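Local coordinates for protein putative branched-chain amino acid aminotransferase IlvE (Streptococcus mutans, PDB 4DQN) that probably transfers amino groups between branched-chain amino acids and 2-oxoglutarate with pyridoxal 5'-phosphate as cofactor, at residues A[68-73]-A[330-335]; A[75-80]-A[338-343]; A[254-259]-A[323-328]. All coordinates share one frame; numbering follows the deposited sequence.

The three contacts lie on the same side of the chain's centre. The centres of contacts 1 and 2 are about 12 Å apart, and contact 3 is about 14 Å from each. Along the chain the order is 68-73, 75-80, 254-259, 323-328, 330-335, 338-343. Contact 3 is therefore nested inside the loops closed by contacts 1 and 2, whose segments alternate. Helix 316-329 packs on helix 251-262 in contact 3, runs into contact 1, and leads to strand 340-342 in contact 2. That strand pairs with strand 74-77 at the edge of the antiparallel sheet, so the C-terminal strand adds to a sheet built mostly from the first half of the chain.

Contact 1: A[68-73]-A[330-335]; sequences RTKDGS and FGDVKA
The hairpin turn between strands 59-68 and 74-77 meets the Schellman motif that follows helix 316-329; T69 touches F330. T69 CG2 packs against F330 O at 3.5 Å. T69 CA points a C-H at the same oxygen, 3.6 Å from F330 O. The T69 side chain has OG1 between the backbone N and the carbonyl carbon (chi1 64°), and this places CG2 beside the N, on the helix side. The F330 ring brings its edge to the strand: CD1 is 3.8 Å from R68 O, which lies in the ring plane. Y67 meets this ring edge-to-face. Residues T69 to G72 form a type I turn, with G72 N bonded to T69 O and T69 N bonded to S73 O. With G72 at positive phi, this is a type I turn with a G1 bulge. D71 OD1 takes S73 N from above the carboxylate plane, an Asx turn, and S73 OG on its syn lone pair. Across the contact, G331 has positive phi and makes the Schellman motif. One water ties the two loops together. It accepts from K70 N at 2.9 Å and donates to F330 O and to D332 OD1, each at 2.7 Å. D332 OD1 is also bonded to Y121 OH. K70 NZ stays 4.7 Å from D332 OD1, so any attraction between the charges is probably modest.

Contact 2: A[75-80]-A[338-343]; sequences QLFRPN and GWIYKV
F77 and W339 lie side by side and point the same way, with F77 CE1 3.4 Å from W339 CE3. Their ring planes stand 88° apart. I340 CD1 sits at the edge of the F77 ring, 4.0 Å from F77 CD1, and helix 316-329 also packs on F77. L76 and Y341 occupy the other face of the sheet, where L76 meets V343. P79 CG rests over the Y341 ring, 3.9 Å from its centroid. The backbones form an antiparallel ladder that makes 340-342 the edge strand of this sheet. L76 and Y341 are the hydrogen-bonded pair: L76 N to Y341 O is 2.8 Å, and Y341 N to L76 O is 3.1 Å. R78, the N-cap residue of helix 79-92, adds a bond from its N to W339 O at 2.8 Å. A bend at chi3 (94°) lays its guanidinium flat on the indole, planes 15° apart. This is a cation-pi contact, with R78 CZ 3.7 Å from the centroid of the W339 five-membered ring. At the polar edge, K342 curls back so that its NZ donates to Q75 OE1 at 2.7 Å. K342 NZ also bonds S73 OG, while Q75 NE2 is held by Q329 O.

Contact 3: A[254-259]-A[323-328]; sequences YSLLYL and DELTGI
L325 reaches from helix 316-329 onto helix 251-262, where S255, L256 and L259 receive it. Its CB already touches the other helix, 4.0 Å from L259 CD1. CG lies anti to the backbone N (chi1 175°), and from there the two methyls part. L325 CD1 turns to S255 and L259: it is 4.0 Å from S255 CB and 3.9 Å from L259 CD1. L325 CD2 goes to L256 and stops 4.0 Å from L256 CD2, the two side chains crossing at about a right angle. The three receiving residues are spaced as i, i+1 and i+4, so they form one patch on a single side of their helix. L259 answers from that patch. Its CD1 presses on the backbone of the facing helix, 3.8 Å from L325 CA. Its CD2 meets I328 CD1 tip to tip at 3.6 Å, the closest approach between the two segments. The aliphatic part of E324 borders L259, while its carboxylate turns to R263 in a salt bridge.

The contact is apolar. The hydroxyl of S255 is bonded to V251 O within its own helix; it is CB that meets L325. F77 of strand 74-77 packs on S255, L325 and I328, so strand 74-77 packs against both helices. L256 also packs on F239 of strand 238-241.

The axes of the two segments cross at 113° and come no nearer than 10.6 Å. Long side chains therefore bridge the gap. The contact is the crossing of two helices, one lying on the mixed sheet and the other the last helix of the class IV aminotransferase fold, which leads back to the antiparallel sheet.

Contact 1: A[68-73]-A[330-335]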
loop_
_atom_site.group_PDB
_atom_site.type_symbol
_atom_site.label_atom_id
_atom_site.label_comp_id
_atom_site.label_asym_id
_atom_site.label_seq_id
_atom_site.Cartn_x
_atom_site.Cartn_y
_atom_site.Cartn_z
ATOM N N ARG A 68 -33.088 0.608 -0.567
ATOM C CA ARG A 68 -34.479 0.984 -0.287
ATOM C C ARG A 68 -35.418 -0.171 -0.631
ATOM O O ARG A 68 -35.285 -0.796 -1.687
ATOM C CB ARG A 68 -34.885 2.250 -1.048
ATOM C CG ARG A 68 -36.182 2.858 -0.530
ATOM C CD ARG A 68 -36.583 4.094 -1.309
ATOM N NE ARG A 68 -35.604 5.181 -1.179
ATOM C CZ ARG A 68 -35.546 6.011 -0.138
ATOM N NH1 ARG A 68 -36.399 5.873 0.871
ATOM N NH2 ARG A 68 -34.640 6.985 -0.107
ATOM N N THR A 69 -36.360 -0.457 0.263
ATOM C CA THR A 69 -37.288 -1.568 0.068
ATOM C C THR A 69 -38.623 -1.113 -0.531
ATOM O O THR A 69 -38.848 0.076 -0.746
ATOM C CB THR A 69 -37.566 -2.311 1.388
ATOM O OG1 THR A 69 -38.222 -1.425 2.311
ATOM C CG2 THR A 69 -36.270 -2.818 1.999
ATOM N N LYS A 70 -39.508 -2.072 -0.779
ATOM C CA LYS A 70 -40.770 -1.815 -1.459
ATOM C C LYS A 70 -41.677 -0.819 -0.719
ATOM O O LYS A 70 -42.442 -0.088 -1.357
ATOM C CB LYS A 70 -41.490 -3.149 -1.692
ATOM C CG LYS A 70 -42.494 -3.159 -2.834
ATOM C CD LYS A 70 -42.978 -4.585 -3.106
ATOM C CE LYS A 70 -43.477 -5.247 -1.828
ATOM N NZ LYS A 70 -43.770 -6.713 -1.985
ATOM N N ASP A 71 -41.594 -0.772 0.611
ATOM C CA ASP A 71 -42.425 0.164 1.371
ATOM C C ASP A 71 -41.736 1.507 1.600
ATOM O O ASP A 71 -42.279 2.385 2.270
ATOM C CB ASP A 71 -42.922 -0.443 2.698
ATOM C CG ASP A 71 -41.831 -0.579 3.745
ATOM O OD1 ASP A 71 -40.631 -0.378 3.440
ATOM O OD2 ASP A 71 -42.176 -0.910 4.902
ATOM N N GLY A 72 -40.528 1.653 1.057
ATOM C CA GLY A 72 -39.798 2.902 1.171
ATOM C C GLY A 72 -38.701 2.905 2.225
ATOM O O GLY A 72 -37.795 3.749 2.178
ATOM N N SER A 73 -38.774 1.977 3.175
ATOM C CA SER A 73 -37.768 1.916 4.232
ATOM C C SER A 73 -36.416 1.444 3.683
ATOM O O SER A 73 -36.349 0.772 2.643
ATOM C CB SER A 73 -38.232 1.037 5.396
ATOM O OG SER A 73 -38.525 -0.283 4.968
ATOM N N PHE A 330 -32.662 -6.292 -1.249
ATOM C CA PHE A 330 -33.685 -5.266 -1.455
ATOM C C PHE A 330 -34.989 -5.560 -0.718
ATOM O O PHE A 330 -35.944 -4.784 -0.822
ATOM C CB PHE A 330 -33.978 -5.073 -2.943
ATOM C CG PHE A 330 -32.897 -4.345 -3.688
ATOM C CD1 PHE A 330 -32.921 -2.961 -3.803
ATOM C CD2 PHE A 330 -31.873 -5.047 -4.302
ATOM C CE1 PHE A 330 -31.928 -2.288 -4.506
ATOM C CE2 PHE A 330 -30.879 -4.384 -5.008
ATOM C CZ PHE A 330 -30.904 -3.004 -5.105
ATOM N N GLY A 331 -35.030 -6.670 0.016
ATOM C CA GLY A 331 -36.137 -6.956 0.915
ATOM C C GLY A 331 -37.303 -7.705 0.290
ATOM O O GLY A 331 -38.333 -7.863 0.927
ATOM N N ASP A 332 -37.148 -8.153 -0.953
ATOM C CA ASP A 332 -38.225 -8.845 -1.660
ATOM C C ASP A 332 -38.230 -10.348 -1.397
ATOM O O ASP A 332 -39.182 -11.032 -1.773
ATOM C CB ASP A 332 -38.120 -8.617 -3.171
ATOM C CG ASP A 332 -38.336 -7.169 -3.563
ATOM O OD1 ASP A 332 -39.168 -6.484 -2.930
ATOM O OD2 ASP A 332 -37.665 -6.718 -4.511
ATOM N N VAL A 333 -37.165 -10.857 -0.776
ATOM C CA VAL A 333 -37.049 -12.283 -0.449
ATOM C C VAL A 333 -36.720 -12.435 1.038
ATOM O O VAL A 333 -35.923 -11.661 1.564
ATOM C CB VAL A 333 -35.957 -12.977 -1.323
ATOM C CG1 VAL A 333 -35.722 -14.415 -0.884
ATOM C CG2 VAL A 333 -36.347 -12.954 -2.790
ATOM N N LYS A 334 -37.333 -13.404 1.728
ATOM C CA LYS A 334 -37.063 -13.588 3.164
ATOM C C LYS A 334 -35.575 -13.808 3.426
ATOM O O LYS A 334 -34.928 -14.620 2.750
ATOM C CB LYS A 334 -37.831 -14.776 3.741
ATOM C CG LYS A 334 -37.879 -14.770 5.273
ATOM C CD LYS A 334 -38.091 -16.173 5.839
ATOM C CE LYS A 334 -38.772 -16.151 7.198
ATOM N NZ LYS A 334 -38.266 -15.115 8.137
ATOM N N ALA A 335 -35.042 -13.103 4.421
ATOM C CA ALA A 335 -33.602 -13.129 4.695
ATOM C C ALA A 335 -33.219 -14.225 5.657
ATOM O O ALA A 335 -34.037 -14.645 6.480
ATOM C CB ALA A 335 -33.164 -11.801 5.273
HETATM O O HOH W 1 -38.691 -4.801 -0.893
#

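Contact 2: A[75-80]-A[338-343]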
loop_
_atom_site.group_PDB
_atom_site.type_symbol
_atom_site.label_atom_id
_atom_site.label_comp_id
_atom_site.label_asym_id
_atom_site.label_seq_id
_atom_site.Cartn_x
_atom_site.Cartn_y
_atom_site.Cartn_z
ATOM N N GLN A 75 -32.468 -0.301 4.321
ATOM C CA GLN A 75 -31.792 -1.276 5.167
ATOM C C GLN A 75 -30.350 -1.531 4.726
ATOM O O GLN A 75 -29.994 -1.318 3.567
ATOM C CB GLN A 75 -32.588 -2.588 5.198
ATOM C CG GLN A 75 -32.735 -3.259 3.834
ATOM C CD GLN A 75 -33.771 -4.366 3.859
ATOM O OE1 GLN A 75 -34.724 -4.300 4.623
ATOM N NE2 GLN A 75 -33.590 -5.388 3.024
ATOM N N LEU A 76 -29.529 -1.977 5.671
ATOM C CA LEU A 76 -28.165 -2.407 5.388
ATOM C C LEU A 76 -28.161 -3.920 5.302
ATOM O O LEU A 76 -29.066 -4.580 5.830
ATOM C CB LEU A 76 -27.226 -1.966 6.513
ATOM C CG LEU A 76 -27.032 -0.461 6.640
ATOM C CD1 LEU A 76 -26.221 -0.147 7.895
ATOM C CD2 LEU A 76 -26.341 0.103 5.389
ATOM N N PHE A 77 -27.146 -4.465 4.635
ATOM C CA PHE A 77 -27.021 -5.900 4.415
ATOM C C PHE A 77 -25.718 -6.411 5.034
ATOM O O PHE A 77 -24.621 -6.116 4.535
ATOM C CB PHE A 77 -27.059 -6.187 2.908
ATOM C CG PHE A 77 -26.792 -7.625 2.546
ATOM C CD1 PHE A 77 -27.792 -8.587 2.669
ATOM C CD2 PHE A 77 -25.541 -8.015 2.063
ATOM C CE1 PHE A 77 -27.544 -9.916 2.328
ATOM C CE2 PHE A 77 -25.286 -9.336 1.725
ATOM C CZ PHE A 77 -26.291 -10.293 1.857
ATOM N N ARG A 78 -25.856 -7.162 6.124
ATOM C CA ARG A 78 -24.729 -7.769 6.829
ATOM C C ARG A 78 -23.575 -6.808 7.189
ATOM O O ARG A 78 -22.415 -7.163 7.014
ATOM C CB ARG A 78 -24.193 -8.956 6.006
ATOM C CG ARG A 78 -25.253 -10.043 5.723
ATOM C CD ARG A 78 -24.747 -11.117 4.740
ATOM N NE ARG A 78 -24.133 -12.377 5.219
ATOM C CZ ARG A 78 -23.702 -12.675 6.443
ATOM N NH1 ARG A 78 -23.788 -11.825 7.434
ATOM N NH2 ARG A 78 -23.170 -13.865 6.688
ATOM N N PRO A 79 -23.883 -5.604 7.718
ATOM C CA PRO A 79 -22.763 -4.693 7.969
ATOM C C PRO A 79 -21.877 -5.187 9.108
ATOM O O PRO A 79 -20.740 -4.733 9.201
ATOM C CB PRO A 79 -23.456 -3.396 8.371
ATOM C CG PRO A 79 -24.773 -3.851 8.989
ATOM C CD PRO A 79 -25.174 -5.019 8.140
ATOM N N ASN A 80 -22.385 -6.083 9.958
ATOM C CA ASN A 80 -21.547 -6.737 10.966
ATOM C C ASN A 80 -20.355 -7.453 10.337
ATOM O O ASN A 80 -19.259 -7.492 10.919
ATOM C CB ASN A 80 -22.361 -7.742 11.792
ATOM C CG ASN A 80 -22.910 -8.877 10.946
ATOM O OD1 ASN A 80 -23.570 -8.645 9.929
ATOM N ND2 ASN A 80 -22.624 -10.111 11.348
ATOM N N GLY A 338 -30.459 -12.606 11.051
ATOM C CA GLY A 338 -29.337 -11.744 11.395
ATOM C C GLY A 338 -28.677 -10.979 10.260
ATOM O O GLY A 338 -27.738 -10.226 10.501
ATOM N N TRP A 339 -29.144 -11.164 9.026
ATOM C CA TRP A 339 -28.516 -10.514 7.872
ATOM C C TRP A 339 -28.946 -9.073 7.638
ATOM O O TRP A 339 -28.141 -8.234 7.225
ATOM C CB TRP A 339 -28.779 -11.300 6.586
ATOM C CG TRP A 339 -27.930 -12.521 6.421
ATOM C CD1 TRP A 339 -27.297 -13.228 7.405
ATOM C CD2 TRP A 339 -27.633 -13.187 5.191
ATOM N NE1 TRP A 339 -26.626 -14.299 6.857
ATOM C CE2 TRP A 339 -26.817 -14.295 5.500
ATOM C CE3 TRP A 339 -27.984 -12.957 3.855
ATOM C CZ2 TRP A 339 -26.337 -15.173 4.512
ATOM C CZ3 TRP A 339 -27.514 -13.830 2.878
ATOM C CH2 TRP A 339 -26.699 -14.926 3.216
ATOM N N ILE A 340 -30.223 -8.788 7.857
ATOM C CA ILE A 340 -30.747 -7.471 7.539
ATOM C C ILE A 340 -30.728 -6.556 8.757
ATOM O O ILE A 340 -31.123 -6.956 9.850
ATOM C CB ILE A 340 -32.183 -7.552 7.001
ATOM C CG1 ILE A 340 -32.262 -8.504 5.802
ATOM C CG2 ILE A 340 -32.692 -6.166 6.636
ATOM C CD1 ILE A 340 -31.300 -8.190 4.643
ATOM N N TYR A 341 -30.247 -5.333 8.560
ATOM C CA TYR A 341 -30.217 -4.321 9.609
ATOM C C TYR A 341 -30.990 -3.106 9.119
ATOM O O TYR A 341 -30.489 -2.335 8.285
ATOM C CB TYR A 341 -28.782 -3.895 9.893
ATOM C CG TYR A 341 -27.962 -4.865 10.696
ATOM C CD1 TYR A 341 -27.588 -6.096 10.172
ATOM C CD2 TYR A 341 -27.532 -4.533 11.974
ATOM C CE1 TYR A 341 -26.822 -6.967 10.904
ATOM C CE2 TYR A 341 -26.770 -5.397 12.711
ATOM C CZ TYR A 341 -26.418 -6.614 12.177
ATOM O OH TYR A 341 -25.646 -7.480 12.925
ATOM N N LYS A 342 -32.209 -2.942 9.623
ATOM C CA LYS A 342 -33.037 -1.791 9.267
ATOM C C LYS A 342 -32.383 -0.524 9.787
ATOM O O LYS A 342 -31.899 -0.479 10.914
ATOM C CB LYS A 342 -34.446 -1.929 9.840
ATOM C CG LYS A 342 -35.200 -3.138 9.322
ATOM C CD LYS A 342 -35.188 -3.175 7.796
ATOM C CE LYS A 342 -36.190 -2.197 7.204
ATOM N NZ LYS A 342 -36.494 -2.555 5.790
ATOM N N VAL A 343 -32.380 0.511 8.961
ATOM C CA VAL A 343 -31.618 1.718 9.254
ATOM C C VAL A 343 -32.242 2.550 10.387
ATOM O O VAL A 343 -31.540 3.251 11.135
ATOM C CB VAL A 343 -31.390 2.509 7.950
ATOM C CG1 VAL A 343 -31.405 3.981 8.178
ATOM C CG2 VAL A 343 -30.081 2.054 7.289
#

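Contact 3: A[254-259]-A[323-328]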
loop_
_atom_site.group_PDB
_atom_site.type_symbol
_atom_site.label_atom_id
_atom_site.label_comp_id
_atom_site.label_asym_id
_atom_site.label_seq_id
_atom_site.Cartn_x
_atom_site.Cartn_y
_atom_site.Cartn_z
ATOM N N TYR A 254 -19.292 -15.129 1.007
ATOM C CA TYR A 254 -19.825 -15.905 2.118
ATOM C C TYR A 254 -21.334 -16.019 2.010
ATOM O O TYR A 254 -21.903 -17.083 2.270
ATOM C CB TYR A 254 -19.417 -15.290 3.460
ATOM C CG TYR A 254 -17.964 -15.537 3.773
ATOM C CD1 TYR A 254 -17.385 -16.769 3.489
ATOM C CD2 TYR A 254 -17.164 -14.538 4.313
ATOM C CE1 TYR A 254 -16.060 -17.013 3.753
ATOM C CE2 TYR A 254 -15.824 -14.772 4.582
ATOM C CZ TYR A 254 -15.281 -16.015 4.295
ATOM O OH TYR A 254 -13.952 -16.274 4.549
ATOM N N SER A 255 -21.974 -14.922 1.618
ATOM C CA SER A 255 -23.425 -14.907 1.410
ATOM C C SER A 255 -23.866 -15.889 0.318
ATOM O O SER A 255 -24.876 -16.584 0.474
ATOM C CB SER A 255 -23.876 -13.486 1.068
ATOM O OG SER A 255 -23.567 -12.609 2.142
ATOM N N LEU A 256 -23.109 -15.943 -0.778
ATOM C CA LEU A 256 -23.412 -16.841 -1.892
ATOM C C LEU A 256 -23.195 -18.297 -1.496
ATOM O O LEU A 256 -24.008 -19.166 -1.832
ATOM C CB LEU A 256 -22.573 -16.487 -3.129
ATOM C CG LEU A 256 -23.048 -15.220 -3.855
ATOM C CD1 LEU A 256 -22.173 -14.878 -5.042
ATOM C CD2 LEU A 256 -24.512 -15.373 -4.302
ATOM N N LEU A 257 -22.104 -18.550 -0.781
ATOM C CA LEU A 257 -21.838 -19.857 -0.178
ATOM C C LEU A 257 -23.041 -20.316 0.635
ATOM O O LEU A 257 -23.504 -21.464 0.524
ATOM C CB LEU A 257 -20.652 -19.725 0.771
ATOM C CG LEU A 257 -19.340 -20.492 0.584
ATOM C CD1 LEU A 257 -19.245 -21.207 -0.744
ATOM C CD2 LEU A 257 -18.161 -19.545 0.781
ATOM N N TYR A 258 -23.522 -19.405 1.473
ATOM C CA TYR A 258 -24.633 -19.670 2.370
ATOM C C TYR A 258 -25.905 -19.959 1.581
ATOM O O TYR A 258 -26.559 -20.973 1.811
ATOM C CB TYR A 258 -24.834 -18.468 3.292
ATOM C CG TYR A 258 -25.856 -18.668 4.383
ATOM C CD1 TYR A 258 -27.219 -18.587 4.118
ATOM C CD2 TYR A 258 -25.459 -18.907 5.685
ATOM C CE1 TYR A 258 -28.151 -18.765 5.119
ATOM C CE2 TYR A 258 -26.385 -19.087 6.694
ATOM C CZ TYR A 258 -27.727 -19.008 6.406
ATOM O OH TYR A 258 -28.650 -19.172 7.418
ATOM N N LEU A 259 -26.254 -19.077 0.647
ATOM C CA LEU A 259 -27.507 -19.231 -0.099
ATOM C C LEU A 259 -27.482 -20.459 -1.003
ATOM O O LEU A 259 -28.470 -21.185 -1.085
ATOM C CB LEU A 259 -27.833 -17.972 -0.906
ATOM C CG LEU A 259 -28.020 -16.706 -0.066
ATOM C CD1 LEU A 259 -28.244 -15.488 -0.945
ATOM C CD2 LEU A 259 -29.181 -16.890 0.919
ATOM N N ASP A 323 -30.654 -13.538 -8.442
ATOM C CA ASP A 323 -32.031 -13.189 -8.088
ATOM C C ASP A 323 -32.283 -13.328 -6.585
ATOM O O ASP A 323 -32.886 -12.447 -5.960
ATOM C CB ASP A 323 -33.032 -14.048 -8.884
ATOM C CG ASP A 323 -33.100 -13.651 -10.346
ATOM O OD1 ASP A 323 -32.555 -12.576 -10.692
ATOM O OD2 ASP A 323 -33.710 -14.393 -11.151
ATOM N N GLU A 324 -31.795 -14.417 -5.998
ATOM C CA GLU A 324 -32.020 -14.684 -4.577
ATOM C C GLU A 324 -31.228 -13.739 -3.674
ATOM O O GLU A 324 -31.752 -13.249 -2.671
ATOM C CB GLU A 324 -31.692 -16.148 -4.252
ATOM C CG GLU A 324 -32.085 -16.593 -2.844
ATOM C CD GLU A 324 -33.548 -17.003 -2.726
ATOM O OE1 GLU A 324 -34.306 -16.893 -3.718
ATOM O OE2 GLU A 324 -33.946 -17.444 -1.628
ATOM N N LEU A 325 -29.970 -13.476 -4.012
ATOM C CA LEU A 325 -29.164 -12.571 -3.185
ATOM C C LEU A 325 -29.692 -11.139 -3.224
ATOM O O LEU A 325 -29.890 -10.523 -2.174
ATOM C CB LEU A 325 -27.691 -12.593 -3.608
ATOM C CG LEU A 325 -26.763 -11.604 -2.889
ATOM C CD1 LEU A 325 -26.666 -11.935 -1.407
ATOM C CD2 LEU A 325 -25.367 -11.580 -3.537
ATOM N N THR A 326 -29.923 -10.610 -4.427
ATOM C CA THR A 326 -30.431 -9.247 -4.561
ATOM C C THR A 326 -31.851 -9.132 -3.994
ATOM O O THR A 326 -32.206 -8.114 -3.390
ATOM C CB THR A 326 -30.384 -8.732 -6.023
ATOM O OG1 THR A 326 -31.131 -9.609 -6.876
ATOM C CG2 THR A 326 -28.952 -8.659 -6.519
ATOM N N GLY A 327 -32.658 -10.179 -4.154
ATOM C CA GLY A 327 -33.992 -10.178 -3.563
ATOM C C GLY A 327 -33.928 -9.972 -2.058
ATOM O O GLY A 327 -34.691 -9.194 -1.478
ATOM N N ILE A 328 -33.002 -10.672 -1.422
ATOM C CA ILE A 328 -32.810 -10.554 0.013
ATOM C C ILE A 328 -32.329 -9.156 0.382
ATOM O O ILE A 328 -32.835 -8.544 1.328
ATOM C CB ILE A 328 -31.795 -11.596 0.507
ATOM C CG1 ILE A 328 -32.423 -12.990 0.452
ATOM C CG2 ILE A 328 -31.332 -11.286 1.940
ATOM C CD1 ILE A 328 -31.401 -14.108 0.496
#